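Local coordinates for putative nucleoprotein (Infectious salmon anemia virus, PDB 4EWC) that encapsidates the negative-strand viral RNA and shields it from nucleases, forming the ribonucleoprotein that serves as template for transcription and replication, at residues S434-T437 and M438-R442; T443-A446 and V447-A451; V518-F522 and G523-V527. One frame throughout, in Å; residues are numbered along the deposited sequence.

Interaction 1 (S434-T437 and M438-R442); sequences STFT and MSVAR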
loop_
_atom_site.group_PDB
_atom_site.type_symbol
_atom_site.label_atom_id
_atom_site.label_comp_id
_atom_site.label_asym_id
_atom_site.label_seq_id
_atom_site.Cartn_x
_atom_site.Cartn_y
_atom_site.Cartn_z
ATOM N N SER A 434 -6.636 18.913 17.011
ATOM C CA SER A 434 -6.726 19.149 15.569
ATOM C C SER A 434 -5.478 18.689 14.794
ATOM O O SER A 434 -5.594 18.189 13.668
ATOM C CB SER A 434 -7.006 20.631 15.269
ATOM O OG SER A 434 -5.899 21.451 15.613
ATOM N N THR A 435 -4.301 18.873 15.391
ATOM C CA THR A 435 -3.060 18.548 14.704
ATOM C C THR A 435 -2.534 17.152 15.072
ATOM O O THR A 435 -2.193 16.343 14.203
ATOM C CB THR A 435 -1.983 19.622 14.952
ATOM O OG1 THR A 435 -1.767 19.755 16.360
ATOM C CG2 THR A 435 -2.448 20.960 14.387
ATOM N N PHE A 436 -2.475 16.878 16.370
ATOM C CA PHE A 436 -2.142 15.555 16.866
ATOM C C PHE A 436 -3.431 14.747 17.000
ATOM O O PHE A 436 -3.982 14.636 18.095
ATOM C CB PHE A 436 -1.442 15.690 18.216
ATOM C CG PHE A 436 -0.666 14.467 18.625
ATOM C CD1 PHE A 436 -1.282 13.419 19.321
ATOM C CD2 PHE A 436 0.683 14.360 18.329
ATOM C CE1 PHE A 436 -0.555 12.283 19.696
ATOM C CE2 PHE A 436 1.418 13.212 18.701
ATOM C CZ PHE A 436 0.799 12.185 19.381
ATOM N N THR A 437 -3.911 14.196 15.885
ATOM C CA THR A 437 -5.188 13.469 15.860
ATOM C C THR A 437 -5.038 12.026 16.316
ATOM O O THR A 437 -3.931 11.561 16.595
ATOM C CB THR A 437 -5.816 13.446 14.452
ATOM O OG1 THR A 437 -5.077 12.555 13.611
ATOM C CG2 THR A 437 -5.811 14.833 13.834
HETATM N N MSE A 438 -6.153 11.312 16.368
HETATM C CA MSE A 438 -6.137 9.938 16.818
HETATM C C MSE A 438 -5.318 9.081 15.867
HETATM O O MSE A 438 -4.556 8.212 16.299
HETATM C CB MSE A 438 -7.559 9.395 16.977
HETATM C CG MSE A 438 -7.612 7.908 17.315
HETATM SE SE MSE A 438 -6.867 7.492 19.097
HETATM C CE MSE A 438 -8.201 8.323 20.225
ATOM N N SER A 439 -5.463 9.329 14.574
ATOM C CA SER A 439 -4.735 8.553 13.585
ATOM C C SER A 439 -3.240 8.869 13.626
ATOM O O SER A 439 -2.412 8.020 13.303
ATOM C CB SER A 439 -5.296 8.800 12.192
ATOM O OG SER A 439 -4.970 10.098 11.793
ATOM N N VAL A 440 -2.893 10.090 14.014
ATOM C CA VAL A 440 -1.494 10.435 14.273
ATOM C C VAL A 440 -0.955 9.645 15.466
ATOM O O VAL A 440 0.109 9.027 15.388
ATOM C CB VAL A 440 -1.321 11.933 14.569
ATOM C CG1 VAL A 440 0.123 12.235 14.981
ATOM C CG2 VAL A 440 -1.695 12.758 13.359
ATOM N N ALA A 441 -1.711 9.654 16.566
ATOM C CA ALA A 441 -1.314 8.943 17.776
ATOM C C ALA A 441 -1.145 7.459 17.491
ATOM O O ALA A 441 -0.171 6.848 17.942
ATOM C CB ALA A 441 -2.317 9.178 18.901
ATOM N N ARG A 442 -2.080 6.882 16.735
ATOM C CA ARG A 442 -1.982 5.469 16.358
ATOM C C ARG A 442 -0.710 5.158 15.548
ATOM O O ARG A 442 -0.084 4.108 15.727
ATOM C CB ARG A 442 -3.245 5.021 15.627
ATOM C CG ARG A 442 -4.463 5.084 16.535
ATOM C CD ARG A 442 -5.751 4.715 15.827
ATOM N NE ARG A 442 -5.879 3.278 15.701
ATOM C CZ ARG A 442 -6.306 2.479 16.672
ATOM N NH1 ARG A 442 -6.653 2.983 17.849
ATOM N NH2 ARG A 442 -6.376 1.166 16.462
#
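F436 and V440 carry the apolar part of this contact, where the loop that follows strand 429-432 turns into helix 438-449. CG1 of V440 sits over one face of the F436 ring, 4.2 Å from the centroid, 18° off the normal and displaced toward the rim, which makes a CH-pi contact. Turned away from the main-chain nitrogen (chi1 -161°), the F436 side chain carries its ring alongside the first helical turn, and there its CE1 also packs on A441 CB at 3.7 Å. The other methyl of V440, CG2, lies beside the loop, 3.4 Å from T437 OG1.

The polar contacts centre on T437, the N-cap residue. Its carbonyl O accepts the first main-chain helical hydrogen bond, from A441 N at 2.9 Å. Its OG1 reaches forward over the helix start and pairs with S439 OG at 3.1 Å, a hydroxyl-to-hydroxyl hydrogen bond in which either could donate.

Outside the pair, N433 OD1 accepts the backbone N-H groups of T435 and F436 just ahead of the cap. M438 and A441 lean on V430 of the preceding strand, while R442 reaches away to bond P465 O and R493 O.

Chemically, this helix start is fixed from two sides: a buried phenyl ring packs against V440 and A441 on one flank, and paired hydroxyls cover the partly exposed flank.

Interaction 2 (T443-A446 and V447-A451); sequences TCVA and VSMVA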
loop_
_atom_site.group_PDB
_atom_site.type_symbol
_atom_site.label_atom_id
_atom_site.label_comp_id
_atom_site.label_asym_id
_atom_site.label_seq_id
_atom_site.Cartn_x
_atom_site.Cartn_y
_atom_site.Cartn_z
ATOM N N THR A 443 -0.316 6.090 14.685
ATOM C CA THR A 443 0.930 5.965 13.934
ATOM C C THR A 443 2.150 6.014 14.869
ATOM O O THR A 443 3.140 5.335 14.634
ATOM C CB THR A 443 1.047 7.045 12.815
ATOM O OG1 THR A 443 -0.051 6.933 11.899
ATOM C CG2 THR A 443 2.321 6.882 12.033
ATOM N N CYS A 444 2.068 6.812 15.926
ATOM C CA CYS A 444 3.169 6.966 16.865
ATOM C C CYS A 444 3.374 5.718 17.721
ATOM O O CYS A 444 4.492 5.391 18.134
ATOM C CB CYS A 444 2.910 8.171 17.762
ATOM S SG CYS A 444 3.246 9.688 16.922
ATOM N N VAL A 445 2.262 5.047 17.990
ATOM C CA VAL A 445 2.237 3.807 18.704
ATOM C C VAL A 445 2.830 2.711 17.819
ATOM O O VAL A 445 3.701 1.958 18.259
ATOM C CB VAL A 445 0.778 3.468 19.113
ATOM C CG1 VAL A 445 0.602 1.973 19.472
ATOM C CG2 VAL A 445 0.344 4.349 20.266
ATOM N N ALA A 446 2.342 2.630 16.579
ATOM C CA ALA A 446 2.793 1.642 15.620
ATOM C C ALA A 446 4.299 1.712 15.480
ATOM O O ALA A 446 5.003 0.701 15.603
ATOM C CB ALA A 446 2.143 1.879 14.273
ATOM N N VAL A 447 4.787 2.920 15.221
ATOM C CA VAL A 447 6.211 3.146 15.042
ATOM C C VAL A 447 7.045 2.679 16.267
ATOM O O VAL A 447 8.061 2.031 16.100
ATOM C CB VAL A 447 6.485 4.604 14.599
ATOM C CG1 VAL A 447 7.886 5.069 14.988
ATOM C CG2 VAL A 447 6.260 4.732 13.102
ATOM N N SER A 448 6.607 2.963 17.483
ATOM C CA SER A 448 7.325 2.463 18.643
ATOM C C SER A 448 7.247 0.930 18.812
ATOM O O SER A 448 8.241 0.263 19.201
ATOM C CB SER A 448 6.899 3.188 19.908
ATOM O OG SER A 448 7.384 4.533 19.871
HETATM N N MSE A 449 6.090 0.361 18.491
HETATM C CA MSE A 449 5.959 -1.093 18.546
HETATM C C MSE A 449 6.986 -1.830 17.680
HETATM O O MSE A 449 7.525 -2.854 18.092
HETATM C CB MSE A 449 4.540 -1.547 18.254
HETATM C CG MSE A 449 3.599 -1.256 19.410
HETATM SE SE MSE A 449 1.824 -1.989 19.048
HETATM C CE MSE A 449 2.278 -3.753 19.771
ATOM N N VAL A 450 7.265 -1.301 16.494
ATOM C CA VAL A 450 8.255 -1.899 15.627
ATOM C C VAL A 450 9.590 -1.197 15.782
ATOM O O VAL A 450 10.575 -1.555 15.118
ATOM C CB VAL A 450 7.793 -1.902 14.170
ATOM C CG1 VAL A 450 6.495 -2.712 14.052
ATOM C CG2 VAL A 450 7.639 -0.450 13.642
ATOM N N ALA A 451 9.614 -0.218 16.689
ATOM C CA ALA A 451 10.848 0.489 17.061
ATOM C C ALA A 451 11.625 1.059 15.878
ATOM O O ALA A 451 12.854 1.013 15.864
ATOM C CB ALA A 451 11.761 -0.428 17.876
#
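The flat groups joining C444 to S448 and V445 to M449 are peptide carbonyls, and they are met differently. S448 N stands above the C444 carbonyl plane, 41° out of it, and its bond to C444 O is the longest of the four here, at 3.3 Å. M449 N, by contrast, approaches V445 O nearly along the C=O axis at 2.9 Å. V447 N to T443 O and V450 N to A446 O complete the i to i+4 series.

Among the side chains, V445 and M449 (selenomethionine) run next to each other off the same flank of the helix, with V445 CG1 4.2 Å from M449 SE. The M449 chain is extended at chi2 and bends at chi3 (87°). Its end packs on A419, C420 and C423 of helix 417-425, whereas A446 and V447 meet I460 of helix 457-463.

The helix ends in a Schellman motif: A451, with positive phi, is the C-prime residue, and T452 N returns to V447 O. S448 OG bonds S267 O, while T443 OG1 has two carbonyl partners, S439 O and E468 O, which must share its one proton. The chemistry is thus that of a largely buried helix end whose hydroxyls find carbonyl partners and whose apolar flanks meet neighbouring helices.

Interaction 3 (V518-F522 and G523-V527); sequences VTDSF and GGLAV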
loop_
_atom_site.group_PDB
_atom_site.type_symbol
_atom_site.label_atom_id
_atom_site.label_comp_id
_atom_site.label_asym_id
_atom_site.label_seq_id
_atom_site.Cartn_x
_atom_site.Cartn_y
_atom_site.Cartn_z
ATOM N N VAL A 518 -0.529 -2.245 -12.204
ATOM C CA VAL A 518 -1.869 -1.766 -11.952
ATOM C C VAL A 518 -2.101 -0.555 -12.829
ATOM O O VAL A 518 -1.179 -0.061 -13.469
ATOM C CB VAL A 518 -2.111 -1.424 -10.477
ATOM C CG1 VAL A 518 -2.070 -2.686 -9.669
ATOM C CG2 VAL A 518 -1.060 -0.446 -9.969
ATOM N N THR A 519 -3.348 -0.116 -12.887
ATOM C CA THR A 519 -3.695 1.114 -13.565
ATOM C C THR A 519 -4.259 2.066 -12.540
ATOM O O THR A 519 -4.551 1.679 -11.394
ATOM C CB THR A 519 -4.709 0.899 -14.720
ATOM O OG1 THR A 519 -5.912 0.265 -14.247
ATOM C CG2 THR A 519 -4.076 0.052 -15.808
ATOM N N ASP A 520 -4.390 3.322 -12.935
ATOM C CA ASP A 520 -5.143 4.235 -12.115
ATOM C C ASP A 520 -6.623 4.057 -12.455
ATOM O O ASP A 520 -6.998 3.128 -13.180
ATOM C CB ASP A 520 -4.682 5.664 -12.361
ATOM C CG ASP A 520 -4.952 6.138 -13.770
ATOM O OD1 ASP A 520 -5.615 5.431 -14.563
ATOM O OD2 ASP A 520 -4.491 7.256 -14.093
ATOM N N SER A 521 -7.445 4.977 -11.975
ATOM C CA SER A 521 -8.874 4.889 -12.187
ATOM C C SER A 521 -9.275 5.029 -13.647
ATOM O O SER A 521 -10.272 4.469 -14.090
ATOM C CB SER A 521 -9.582 5.954 -11.365
ATOM O OG SER A 521 -8.989 6.062 -10.085
ATOM N N PHE A 522 -8.474 5.757 -14.409
ATOM C CA PHE A 522 -8.834 6.097 -15.785
ATOM C C PHE A 522 -8.322 5.069 -16.773
ATOM O O PHE A 522 -8.755 5.028 -17.936
ATOM C CB PHE A 522 -8.303 7.501 -16.086
ATOM C CG PHE A 522 -8.654 8.486 -15.013
ATOM C CD1 PHE A 522 -9.955 8.970 -14.907
ATOM C CD2 PHE A 522 -7.717 8.868 -14.056
ATOM C CE1 PHE A 522 -10.303 9.865 -13.907
ATOM C CE2 PHE A 522 -8.077 9.757 -13.030
ATOM C CZ PHE A 522 -9.373 10.251 -12.966
ATOM N N GLY A 523 -7.424 4.215 -16.291
ATOM C CA GLY A 523 -6.791 3.226 -17.140
ATOM C C GLY A 523 -5.810 3.912 -18.072
ATOM O O GLY A 523 -5.453 3.377 -19.111
ATOM N N GLY A 524 -5.382 5.109 -17.691
ATOM C CA GLY A 524 -4.515 5.908 -18.521
ATOM C C GLY A 524 -3.056 5.720 -18.174
ATOM O O GLY A 524 -2.180 5.795 -19.025
ATOM N N LEU A 525 -2.810 5.438 -16.908
ATOM C CA LEU A 525 -1.474 5.408 -16.364
ATOM C C LEU A 525 -1.248 4.056 -15.694
ATOM O O LEU A 525 -2.126 3.517 -15.039
ATOM C CB LEU A 525 -1.368 6.534 -15.346
ATOM C CG LEU A 525 -0.048 6.722 -14.629
ATOM C CD1 LEU A 525 0.911 7.447 -15.538
ATOM C CD2 LEU A 525 -0.283 7.506 -13.367
ATOM N N ALA A 526 -0.074 3.488 -15.859
ATOM C CA ALA A 526 0.190 2.230 -15.188
ATOM C C ALA A 526 1.382 2.313 -14.248
ATOM O O ALA A 526 2.357 3.003 -14.531
ATOM C CB ALA A 526 0.367 1.113 -16.188
ATOM N N VAL A 527 1.277 1.643 -13.102
ATOM C CA VAL A 527 2.434 1.442 -12.247
ATOM C C VAL A 527 2.760 -0.030 -12.328
ATOM O O VAL A 527 1.870 -0.878 -12.335
ATOM C CB VAL A 527 2.202 1.898 -10.782
ATOM C CG1 VAL A 527 3.380 1.493 -9.886
ATOM C CG2 VAL A 527 2.025 3.381 -10.733
#
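V518 and V527 face each other as an antiparallel hydrogen-bonded pair in a two-stranded beta hairpin, strands 517-519 and 526-528. Their side chains project together from one face, with V518 CG2 4.1 Å from V527 CB. T519 and A526, the next and non-hydrogen-bonded pair, direct theirs to the opposite face. The backbone seals the strands through V518 N to V527 O (2.8 Å) and the return bond from V527 N to V518 O; nearer the turn, D520 N gives to L525 O.

The D520 side chain is turned nearly perpendicular to that of L525, the carboxylate's OD2 lying 3.4 Å from L525 CB. With CG placed between its backbone N and carbonyl carbon (chi1 64°), the D520 carboxylate folds back into the turn. OD2 also lies at the edge of the F522 ring, in its plane, while S521 CB stands over the ring centre. G523 adopts positive phi where the chain reverses.

The hairpin reaches into the second subunit: S521 OG bonds E500 of that chain, and F522 packs on its R502. This is consistent with the loop exchange by which orthomyxovirus nucleoproteins oligomerise. At the turn's centre, D520 OD1 gathers three backbone N-H groups: weak bonds from F522 N and G523 N, and one from G524 N at 3.2 Å, arriving on the syn side, 25° out of the carboxylate plane.

Along the chain the three interactions run in series, neither nested nor crossed. Interaction 1 closes the turn out of strand 429-432 and starts helix 438-449; interaction 2 carries that helix to its end, so the two share one element, and they touch where F436 CZ lies 4.3 Å from C444 SG. Interaction 3 comes some seventy residues later and closes a hairpin at the edge of the subunit, within the same chain about 23 Å from either of the others at the nearest atoms. Across the dimer 2 and 3 meet: V450 packs on S521 of the second subunit, and K388 bonds V450 O within its chain and probably S521 O of the partner.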